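Local coordinates for amino acid ABC superfamily ATP binding cassette transporter, binding protein (Streptococcus pneumoniae, PDB 4H5G), which binds L-arginine as the extracellular solute-binding component of an amino acid ABC transporter and probably delivers it to the membrane permease, at residues S83-D86 with E87-E90; A127-K130 with G131-P134; P20-A23 with P24-F27. All blocks are in the same frame, centred on the assembly; numbering follows the deposited sequence.

Overall arrangement
All three contacts are local turns or caps whose residues line one arginine pocket: interaction 1 holds the alpha-carboxylate and amino end of the ligand, interaction 3 the guanidinium, and interaction 2 touches both. Interactions 1 and 2 each place an N-cap threonine before a helix; they touch one another, with Val133 packed on Ser83 and Thr85. Interaction 3, about 21 Å from interaction 1 between centres, is a buried chain reversal with a cis-proline and a classic beta bulge, and it meets interaction 2 where Gln129 approaches Asp21. Interaction 1 lies nearest the surface, with Asp86, Glu87, Lys89 and Glu90 exposed. Interaction 2 is largely buried apart from Lys130 and Gly131, and interaction 3 combines aromatic and apolar packing with acidic side chains.

Interaction 1: S83-D86 with E87-E90; sequences SATD and ERKE. With ARG (arginine), chain L.
With CG anti to its carbonyl carbon (chi1 -73°) and the chain extended from CG to NE, Arg88 runs back past Thr85 and places its guanidinium beside Ser83. Thr85 has chi1 of 69°, which sets OG1 between its own N and carbonyl carbon and turns it to the start of helix 86-89. There OG1 accepts from Arg88 N at 3.0 Å, an N-cap bond with an N-H...O angle of 158°. The same oxygen lies 3.3 Å from Arg88 CG, so the aliphatic part of the arginine crosses close to the cap. Farther out, Arg88 NH1 donates to Ser83 O at 3.0 Å, on a lone pair in the carbonyl plane. Arg88 NH1 also donates to O of the bound arginine at 2.8 Å, while its NH2 reaches the ligand's OXT at 3.0 Å. This two-nitrogen, two-oxygen grip holds the carboxylate at the guanidinium edge. Ser83 adds a bond from its backbone N to the same ligand O, at 2.8 Å, and its OG accepts from the ligand's alpha-amino N, at 3.1 Å.

Away from the ligand, Lys89 N donates to Thr85 O at 2.9 Å, and the lysine side chain extends back over Ala84. Its NZ donates to a water that also contacts Ala84 O and Asp86 OD1, a link between opposite charges that do not touch. The Glu87 chain bends at chi2, bringing OE1 alongside Thr85 CB, and the same oxygen forms a salt bridge with Lys195 NZ. Val133 packs on Ser83 and Thr85, and Arg88 NH2 has a further weak bond to Gly131 O. A threonine N-cap followed by an arginine that clamps the ligand's alpha-carboxylate is characteristic of the amino acid site in family 3 solute-binding proteins, which have the type II periplasmic binding protein fold.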
ATOM      1  N   SER A  83      -6.523  -1.170   0.443  1.00 17.17           N
ATOM      2  CA  SER A  83      -7.779  -1.262  -0.311  1.00 18.54           C
ATOM      3  C   SER A  83      -8.993  -1.276   0.626  1.00 19.79           C
ATOM      4  O   SER A  83      -9.081  -2.107   1.526  1.00 18.63           O
ATOM      5  CB  SER A  83      -7.772  -2.537  -1.162  1.00 21.84           C
ATOM      6  OG  SER A  83      -6.686  -2.561  -2.062  1.00 23.83           O
ATOM      7  N   ALA A  84      -9.952  -0.380   0.397  1.00 17.55           N
ATOM      8  CA  ALA A  84     -11.146  -0.333   1.247  1.00 21.54           C
ATOM      9  C   ALA A  84     -12.190  -1.360   0.785  1.00 26.67           C
ATOM     10  O   ALA A  84     -13.213  -1.012   0.181  1.00 25.99           O
ATOM     11  CB  ALA A  84     -11.728   1.077   1.269  1.00 21.90           C
ATOM     12  N   THR A  85     -11.940  -2.630   1.101  1.00 18.98           N
ATOM     13  CA  THR A  85     -12.824  -3.712   0.645  1.00 20.86           C
ATOM     14  C   THR A  85     -14.083  -3.847   1.498  1.00 24.15           C
ATOM     15  O   THR A  85     -14.115  -3.412   2.647  1.00 23.86           O
ATOM     16  CB  THR A  85     -12.082  -5.058   0.664  1.00 21.32           C
ATOM     17  OG1 THR A  85     -11.834  -5.427   2.024  1.00 23.22           O
ATOM     18  CG2 THR A  85     -10.747  -4.949  -0.077  1.00 21.34           C
ATOM     19  N   ASP A  86     -15.114  -4.467   0.932  1.00 24.50           N
ATOM     20  CA  ASP A  86     -16.346  -4.712   1.674  1.00 26.09           C
ATOM     21  C   ASP A  86     -16.069  -5.529   2.938  1.00 26.34           C
ATOM     22  O   ASP A  86     -16.623  -5.251   4.002  1.00 29.53           O
ATOM     23  CB  ASP A  86     -17.370  -5.420   0.786  1.00 32.93           C
ATOM     24  CG  ASP A  86     -17.955  -4.507  -0.278  1.00 45.90           C
ATOM     25  OD1 ASP A  86     -17.871  -3.271  -0.133  1.00 45.72           O
ATOM     26  OD2 ASP A  86     -18.512  -5.030  -1.265  1.00 48.92           O
ATOM     27  N   GLU A  87     -15.192  -6.521   2.808  1.00 25.70           N
ATOM     28  CA  GLU A  87     -14.827  -7.398   3.923  1.00 28.94           C
ATOM     29  C   GLU A  87     -14.198  -6.578   5.043  1.00 28.34           C
ATOM     30  O   GLU A  87     -14.550  -6.705   6.221  1.00 24.65           O
ATOM     31  CB  GLU A  87     -13.848  -8.487   3.455  1.00 36.54           C
ATOM     32  CG  GLU A  87     -14.435  -9.513   2.479  1.00 53.73           C
ATOM     33  CD  GLU A  87     -14.920  -8.899   1.169  1.00 67.22           C
ATOM     34  OE1 GLU A  87     -14.255  -7.965   0.664  1.00 54.42           O
ATOM     35  OE2 GLU A  87     -15.977  -9.336   0.656  1.00 76.70           O
ATOM     36  N   ARG A  88     -13.267  -5.715   4.673  1.00 23.13           N
ATOM     37  CA  ARG A  88     -12.585  -4.909   5.676  1.00 21.40           C
ATOM     38  C   ARG A  88     -13.521  -3.889   6.299  1.00 23.12           C
ATOM     39  O   ARG A  88     -13.368  -3.531   7.462  1.00 23.56           O
ATOM     40  CB  ARG A  88     -11.351  -4.241   5.074  1.00 19.54           C
ATOM     41  CG  ARG A  88     -10.207  -5.227   4.837  1.00 21.18           C
ATOM     42  CD  ARG A  88      -9.138  -4.619   3.972  1.00 17.76           C
ATOM     43  NE  ARG A  88      -8.004  -5.525   3.787  1.00 19.20           N
ATOM     44  CZ  ARG A  88      -6.989  -5.276   2.971  1.00 22.01           C
ATOM     45  NH1 ARG A  88      -6.994  -4.164   2.254  1.00 19.70           N
ATOM     46  NH2 ARG A  88      -5.987  -6.139   2.865  1.00 18.51           N
ATOM     47  N   LYS A  89     -14.509  -3.441   5.529  1.00 22.44           N
ATOM     48  CA  LYS A  89     -15.473  -2.471   6.046  1.00 26.30           C
ATOM     49  C   LYS A  89     -16.389  -3.054   7.117  1.00 25.38           C
ATOM     50  O   LYS A  89     -17.080  -2.311   7.808  1.00 28.70           O
ATOM     51  CB  LYS A  89     -16.302  -1.864   4.904  1.00 26.43           C
ATOM     52  CG  LYS A  89     -15.519  -0.893   4.025  1.00 23.39           C
ATOM     53  CD  LYS A  89     -16.374  -0.389   2.851  1.00 32.15           C
ATOM     54  CE  LYS A  89     -15.608   0.619   1.982  1.00 31.12           C
ATOM     55  NZ  LYS A  89     -16.451   1.103   0.833  1.00 34.21           N
ATOM     56  N   GLU A  90     -16.410  -4.377   7.243  1.00 24.45           N
ATOM     57  CA  GLU A  90     -17.170  -5.017   8.316  1.00 28.56           C
ATOM     58  C   GLU A  90     -16.513  -4.779   9.675  1.00 32.83           C
ATOM     59  O   GLU A  90     -17.181  -4.788  10.707  1.00 28.27           O
ATOM     60  CB  GLU A  90     -17.297  -6.520   8.068  1.00 31.44           C
ATOM     61  CG  GLU A  90     -18.101  -6.861   6.836  1.00 35.47           C
ATOM     62  CD  GLU A  90     -18.115  -8.346   6.536  1.00 44.50           C
ATOM     63  OE1 GLU A  90     -18.011  -9.158   7.480  1.00 46.98           O
ATOM     64  OE2 GLU A  90     -18.231  -8.699   5.343  1.00 40.88           O
TER
HETATM   65  N   ARG L 310      -3.655  -2.667  -1.673  1.00 15.67           N
HETATM   66  CA  ARG L 310      -3.395  -4.018  -1.156  1.00 19.70           C
HETATM   67  C   ARG L 310      -4.257  -4.318   0.050  1.00 24.60           C
HETATM   68  O   ARG L 310      -4.809  -3.417   0.703  1.00 19.19           O
HETATM   69  CB  ARG L 310      -1.913  -4.197  -0.795  1.00 18.41           C
HETATM   70  CG  ARG L 310      -1.340  -3.110   0.110  1.00 16.94           C
HETATM   71  CD  ARG L 310       0.069  -3.475   0.602  1.00 18.91           C
HETATM   72  NE  ARG L 310       0.696  -2.362   1.328  1.00 17.27           N
HETATM   73  CZ  ARG L 310       1.929  -2.373   1.826  1.00 21.47           C
HETATM   74  NH1 ARG L 310       2.405  -1.304   2.460  1.00 17.58           N
HETATM   75  NH2 ARG L 310       2.684  -3.457   1.684  1.00 17.60           N
HETATM   76  OXT ARG L 310      -4.431  -5.489   0.399  1.00 17.55           O
HETATM   77  O   HOH W   1     -15.896  -1.345  -0.699  1.00 32.11           O

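Interaction 2: A127-K130 with G131-P134; sequences AAQK and GTVP. With ARG (arginine), chain L; SO4 (sulfate ion), chain C.
A type II beta turn from Gln129 to Thr132 connects strand 125-129 to helix 133-141 in a beta-alpha-beta unit, and its two end residues touch directly. Thr132 OG1 donates to Gln129 O at 2.7 Å, from a position tilted 21° from the carbonyl plane. The turn's backbone bond, from Thr132 N to the same oxygen, is weak. A chi1 of 71° turns Thr132 OG1 back over its own backbone, where one hydroxyl both donates to Gln129 O and accepts from Glu135 N, capping the helix. Its methyl CG2 rests 3.6 Å from Gln129 CB, and the two side chains cross at about a right angle. Gly131 supplies the positive phi that this turn needs.

The ligand is held from the start of the turn and from the residue just after it. Val133 N, in the first turn of the helix, donates to OXT of the bound arginine at 2.8 Å with an N-H...O angle of 165°. Gln129 OE1 accepts from the ligand's NH2 at 3.0 Å. On the solvent side, Lys130 extends to a weak bond with a sulfate that probably came from the crystallisation liquor. The carboxylate thus sits at a helix N-terminus, whose dipole would be expected to favour its negative charge, while the Gln129 amide, its NE2 held by Thr151 O and weakly by Asp21 OD2, is turned to offer OE1 to the guanidinium.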
ATOM      1  N   ALA A 127       4.044 -14.942  -6.911  1.00 20.78           N
ATOM      2  CA  ALA A 127       4.165 -14.500  -5.521  1.00 19.84           C
ATOM      3  C   ALA A 127       3.194 -13.346  -5.252  1.00 20.37           C
ATOM      4  O   ALA A 127       2.909 -12.533  -6.133  1.00 19.02           O
ATOM      5  CB  ALA A 127       5.596 -14.076  -5.221  1.00 20.69           C
ATOM      6  N   ALA A 128       2.683 -13.276  -4.026  1.00 19.66           N
ATOM      7  CA  ALA A 128       1.879 -12.126  -3.603  1.00 20.49           C
ATOM      8  C   ALA A 128       2.076 -11.936  -2.110  1.00 20.45           C
ATOM      9  O   ALA A 128       2.612 -12.815  -1.440  1.00 20.06           O
ATOM     10  CB  ALA A 128       0.419 -12.339  -3.926  1.00 18.90           C
ATOM     11  N   GLN A 129       1.630 -10.799  -1.592  1.00 20.06           N
ATOM     12  CA  GLN A 129       1.887 -10.458  -0.190  1.00 17.83           C
ATOM     13  C   GLN A 129       0.795 -11.010   0.718  1.00 20.03           C
ATOM     14  O   GLN A 129      -0.392 -10.884   0.421  1.00 20.72           O
ATOM     15  CB  GLN A 129       1.984  -8.939  -0.039  1.00 20.26           C
ATOM     16  CG  GLN A 129       2.331  -8.459   1.358  1.00 19.06           C
ATOM     17  CD  GLN A 129       2.821  -7.026   1.353  1.00 18.43           C
ATOM     18  OE1 GLN A 129       2.322  -6.182   0.597  1.00 18.79           O
ATOM     19  NE2 GLN A 129       3.812  -6.739   2.199  1.00 19.65           N
ATOM     20  N   LYS A 130       1.196 -11.623   1.831  1.00 19.15           N
ATOM     21  CA  LYS A 130       0.240 -12.181   2.794  1.00 17.77           C
ATOM     22  C   LYS A 130      -0.714 -11.124   3.287  1.00 19.51           C
ATOM     23  O   LYS A 130      -0.289 -10.028   3.643  1.00 18.76           O
ATOM     24  CB  LYS A 130       0.978 -12.734   4.025  1.00 19.70           C
ATOM     25  CG  LYS A 130       1.749 -14.015   3.762  1.00 28.83           C
ATOM     26  CD  LYS A 130       2.408 -14.561   5.035  1.00 32.98           C
ATOM     27  CE  LYS A 130       3.101 -15.891   4.742  1.00 43.87           C
ATOM     28  NZ  LYS A 130       3.766 -16.492   5.933  1.00 51.35           N
ATOM     29  N   GLY A 131      -1.998 -11.482   3.330  1.00 22.70           N
ATOM     30  CA  GLY A 131      -3.029 -10.629   3.890  1.00 20.11           C
ATOM     31  C   GLY A 131      -3.505  -9.528   2.958  1.00 24.88           C
ATOM     32  O   GLY A 131      -4.092  -8.563   3.429  1.00 20.48           O
ATOM     33  N   THR A 132      -3.274  -9.673   1.647  1.00 20.86           N
ATOM     34  CA  THR A 132      -3.587  -8.584   0.709  1.00 17.04           C
ATOM     35  C   THR A 132      -4.616  -8.928  -0.362  1.00 17.67           C
ATOM     36  O   THR A 132      -4.884 -10.098  -0.646  1.00 18.96           O
ATOM     37  CB  THR A 132      -2.327  -8.034  -0.022  1.00 19.82           C
ATOM     38  OG1 THR A 132      -1.849  -9.009  -0.957  1.00 20.73           O
ATOM     39  CG2 THR A 132      -1.213  -7.643   0.968  1.00 14.82           C
ATOM     40  N   VAL A 133      -5.157  -7.877  -0.975  1.00 17.89           N
ATOM     41  CA  VAL A 133      -6.044  -8.015  -2.130  1.00 17.39           C
ATOM     42  C   VAL A 133      -5.368  -8.698  -3.332  1.00 20.27           C
ATOM     43  O   VAL A 133      -5.942  -9.629  -3.893  1.00 21.39           O
ATOM     44  CB  VAL A 133      -6.728  -6.663  -2.503  1.00 16.50           C
ATOM     45  CG1 VAL A 133      -7.514  -6.775  -3.818  1.00 20.24           C
ATOM     46  CG2 VAL A 133      -7.646  -6.219  -1.359  1.00 20.63           C
ATOM     47  N   PRO A 134      -4.152  -8.267  -3.725  1.00 21.53           N
ATOM     48  CA  PRO A 134      -3.497  -8.989  -4.831  1.00 16.51           C
ATOM     49  C   PRO A 134      -3.300 -10.484  -4.550  1.00 18.55           C
ATOM     50  O   PRO A 134      -3.350 -11.292  -5.476  1.00 19.57           O
ATOM     51  CB  PRO A 134      -2.146  -8.278  -4.963  1.00 18.68           C
ATOM     52  CG  PRO A 134      -2.413  -6.894  -4.468  1.00 21.48           C
ATOM     53  CD  PRO A 134      -3.395  -7.062  -3.333  1.00 20.15           C
TER
HETATM   54  N   ARG L 310      -3.655  -2.667  -1.673  1.00 15.67           N
HETATM   55  CA  ARG L 310      -3.395  -4.018  -1.156  1.00 19.70           C
HETATM   56  C   ARG L 310      -4.257  -4.318   0.050  1.00 24.60           C
HETATM   57  O   ARG L 310      -4.809  -3.417   0.703  1.00 19.19           O
HETATM   58  CB  ARG L 310      -1.913  -4.197  -0.795  1.00 18.41           C
HETATM   59  CG  ARG L 310      -1.340  -3.110   0.110  1.00 16.94           C
HETATM   60  CD  ARG L 310       0.069  -3.475   0.602  1.00 18.91           C
HETATM   61  NE  ARG L 310       0.696  -2.362   1.328  1.00 17.27           N
HETATM   62  CZ  ARG L 310       1.929  -2.373   1.826  1.00 21.47           C
HETATM   63  NH1 ARG L 310       2.405  -1.304   2.460  1.00 17.58           N
HETATM   64  NH2 ARG L 310       2.684  -3.457   1.684  1.00 17.60           N
HETATM   65  OXT ARG L 310      -4.431  -5.489   0.399  1.00 17.55           O
HETATM   66  S   SO4 C 301       7.610 -15.411   5.202  1.00 67.79           S
HETATM   67  O1  SO4 C 301       7.282 -14.527   4.092  1.00 40.15           O
HETATM   68  O2  SO4 C 301       7.016 -16.728   4.970  1.00 73.29           O
HETATM   69  O3  SO4 C 301       9.066 -15.528   5.287  1.00 72.56           O
HETATM   70  O4  SO4 C 301       7.080 -14.860   6.453  1.00 66.15           O
HETATM   71  O   HOH W   2       0.759  -8.712  -3.252  1.00 19.66           O

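Interaction 3: P20-A23 with P24-F27; sequences PDYA and PFEF. With ARG (arginine), chain L.
Ala23 and Phe27 form the tightly packed side of this turn: Ala23 CB lies over one face of the Phe27 ring, 3.8 Å from the centroid, as a CH-pi contact. Phe27 takes chi1 of 58°, which turns its ring face to Ala23 CB; Ala235 of helix 227-235 and Val38 of strand 34-38 also touch the Phe27 side chain. A cis peptide bond between Ala23 and Pro24 reverses the chain tightly. Tyr22 N then donates to Glu26 O at 2.8 Å, nearly along the C=O axis. In return Glu26 N donates to Tyr22 O at 3.2 Å, from above the carbonyl plane, and Phe25 N adds a weak bond to that oxygen. With Phe25 and Glu26 both opposite Tyr22, the pairing is a classic beta bulge.

The looser part is aromatic: with planes 25° apart but centroids 6.0 Å from each other, the Tyr22 and Phe25 rings are displaced too far to stack face on face and meet through their CD2 atoms. On the ligand side, NE of the bound arginine lies over one Tyr22 face, offset toward the rim, 3.4 Å from CD2. Its NH2 donates to Asp21 OD1 at 2.9 Å and its NH1 to Glu26 OE2 at 3.0 Å. Tyr22 OH is hydrogen-bonded to Asp171 OD2, and Asp21 OD2 to Met153 N. An aromatic face flanked by two carboxylates would be expected to favour a cationic side chain, consistent with the arginine bound here.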
ATOM      1  N   PRO A  20       6.446  -0.215   5.451  1.00 19.67           N
ATOM      2  CA  PRO A  20       7.290   0.508   4.487  1.00 21.88           C
ATOM      3  C   PRO A  20       8.065  -0.388   3.520  1.00 20.43           C
ATOM      4  O   PRO A  20       9.295  -0.323   3.475  1.00 20.19           O
ATOM      5  CB  PRO A  20       8.246   1.290   5.392  1.00 20.37           C
ATOM      6  CG  PRO A  20       8.390   0.414   6.591  1.00 24.91           C
ATOM      7  CD  PRO A  20       7.052  -0.258   6.793  1.00 23.90           C
ATOM      8  N   ASP A  21       7.341  -1.196   2.745  1.00 18.94           N
ATOM      9  CA  ASP A  21       7.946  -2.067   1.727  1.00 17.63           C
ATOM     10  C   ASP A  21       7.260  -1.854   0.385  1.00 19.73           C
ATOM     11  O   ASP A  21       7.147  -2.775  -0.417  1.00 23.68           O
ATOM     12  CB  ASP A  21       7.819  -3.550   2.129  1.00 21.56           C
ATOM     13  CG  ASP A  21       6.357  -4.004   2.277  1.00 20.84           C
ATOM     14  OD1 ASP A  21       5.477  -3.134   2.325  1.00 20.47           O
ATOM     15  OD2 ASP A  21       6.103  -5.230   2.369  1.00 23.03           O
ATOM     16  N   TYR A  22       6.826  -0.628   0.120  1.00 19.34           N
ATOM     17  CA  TYR A  22       5.821  -0.427  -0.927  1.00 16.78           C
ATOM     18  C   TYR A  22       5.943   0.946  -1.594  1.00 18.83           C
ATOM     19  O   TYR A  22       4.986   1.706  -1.625  1.00 18.11           O
ATOM     20  CB  TYR A  22       4.419  -0.601  -0.292  1.00 17.96           C
ATOM     21  CG  TYR A  22       3.405  -1.384  -1.131  1.00 18.38           C
ATOM     22  CD1 TYR A  22       3.721  -2.632  -1.655  1.00 18.49           C
ATOM     23  CD2 TYR A  22       2.126  -0.886  -1.365  1.00 15.94           C
ATOM     24  CE1 TYR A  22       2.792  -3.371  -2.409  1.00 18.14           C
ATOM     25  CE2 TYR A  22       1.192  -1.607  -2.125  1.00 15.32           C
ATOM     26  CZ  TYR A  22       1.539  -2.845  -2.634  1.00 15.95           C
ATOM     27  OH  TYR A  22       0.628  -3.573  -3.379  1.00 19.07           O
ATOM     28  N   ALA A  23       7.125   1.262  -2.119  1.00 18.30           N
ATOM     29  CA  ALA A  23       7.325   2.508  -2.866  1.00 20.57           C
ATOM     30  C   ALA A  23       6.406   2.522  -4.088  1.00 19.78           C
ATOM     31  O   ALA A  23       6.351   1.543  -4.831  1.00 20.87           O
ATOM     32  CB  ALA A  23       8.771   2.619  -3.309  1.00 19.08           C
ATOM     33  N   PRO A  24       5.739   3.653  -4.367  1.00 17.14           N
ATOM     34  CA  PRO A  24       5.907   4.999  -3.799  1.00 19.49           C
ATOM     35  C   PRO A  24       4.994   5.354  -2.629  1.00 20.62           C
ATOM     36  O   PRO A  24       5.017   6.508  -2.196  1.00 20.38           O
ATOM     37  CB  PRO A  24       5.558   5.900  -4.993  1.00 19.57           C
ATOM     38  CG  PRO A  24       4.464   5.129  -5.659  1.00 22.21           C
ATOM     39  CD  PRO A  24       4.870   3.678  -5.559  1.00 21.32           C
ATOM     40  N   PHE A  25       4.211   4.404  -2.127  1.00 17.14           N
ATOM     41  CA  PHE A  25       3.279   4.691  -1.031  1.00 17.10           C
ATOM     42  C   PHE A  25       4.007   4.898   0.296  1.00 19.26           C
ATOM     43  O   PHE A  25       3.819   5.902   0.975  1.00 16.74           O
ATOM     44  CB  PHE A  25       2.258   3.556  -0.883  1.00 15.57           C
ATOM     45  CG  PHE A  25       1.283   3.459  -2.027  1.00 17.13           C
ATOM     46  CD1 PHE A  25       0.202   4.322  -2.104  1.00 18.55           C
ATOM     47  CD2 PHE A  25       1.438   2.502  -3.011  1.00 20.49           C
ATOM     48  CE1 PHE A  25      -0.695   4.237  -3.152  1.00 21.28           C
ATOM     49  CE2 PHE A  25       0.541   2.410  -4.052  1.00 20.06           C
ATOM     50  CZ  PHE A  25      -0.528   3.277  -4.120  1.00 20.64           C
ATOM     51  N   GLU A  26       4.818   3.916   0.667  1.00 16.30           N
ATOM     52  CA  GLU A  26       5.698   4.040   1.839  1.00 18.50           C
ATOM     53  C   GLU A  26       6.906   3.128   1.673  1.00 17.85           C
ATOM     54  O   GLU A  26       6.787   1.987   1.210  1.00 19.40           O
ATOM     55  CB  GLU A  26       4.967   3.697   3.142  1.00 17.30           C
ATOM     56  CG  GLU A  26       4.204   2.382   3.121  1.00 19.27           C
ATOM     57  CD  GLU A  26       2.773   2.571   2.665  1.00 23.55           C
ATOM     58  OE1 GLU A  26       2.210   3.655   2.942  1.00 19.44           O
ATOM     59  OE2 GLU A  26       2.206   1.653   2.033  1.00 19.22           O
ATOM     60  N   PHE A  27       8.073   3.635   2.068  1.00 18.31           N
ATOM     61  CA  PHE A  27       9.315   2.897   1.925  1.00 17.84           C
ATOM     62  C   PHE A  27      10.415   3.559   2.730  1.00 22.10           C
ATOM     63  O   PHE A  27      10.202   4.613   3.321  1.00 22.43           O
ATOM     64  CB  PHE A  27       9.733   2.760   0.445  1.00 18.96           C
ATOM     65  CG  PHE A  27       9.915   4.073  -0.290  1.00 19.81           C
ATOM     66  CD1 PHE A  27       8.825   4.824  -0.676  1.00 19.61           C
ATOM     67  CD2 PHE A  27      11.182   4.525  -0.640  1.00 23.10           C
ATOM     68  CE1 PHE A  27       8.983   6.012  -1.384  1.00 21.96           C
ATOM     69  CE2 PHE A  27      11.351   5.717  -1.347  1.00 26.13           C
ATOM     70  CZ  PHE A  27      10.252   6.458  -1.720  1.00 23.73           C
TER
HETATM   71  N   ARG L 310      -3.655  -2.667  -1.673  1.00 15.67           N
HETATM   72  CA  ARG L 310      -3.395  -4.018  -1.156  1.00 19.70           C
HETATM   73  C   ARG L 310      -4.257  -4.318   0.050  1.00 24.60           C
HETATM   74  O   ARG L 310      -4.809  -3.417   0.703  1.00 19.19           O
HETATM   75  CB  ARG L 310      -1.913  -4.197  -0.795  1.00 18.41           C
HETATM   76  CG  ARG L 310      -1.340  -3.110   0.110  1.00 16.94           C
HETATM   77  CD  ARG L 310       0.069  -3.475   0.602  1.00 18.91           C
HETATM   78  NE  ARG L 310       0.696  -2.362   1.328  1.00 17.27           N
HETATM   79  CZ  ARG L 310       1.929  -2.373   1.826  1.00 21.47           C
HETATM   80  NH1 ARG L 310       2.405  -1.304   2.460  1.00 17.58           N
HETATM   81  NH2 ARG L 310       2.684  -3.457   1.684  1.00 17.60           N
HETATM   82  OXT ARG L 310      -4.431  -5.489   0.399  1.00 17.55           O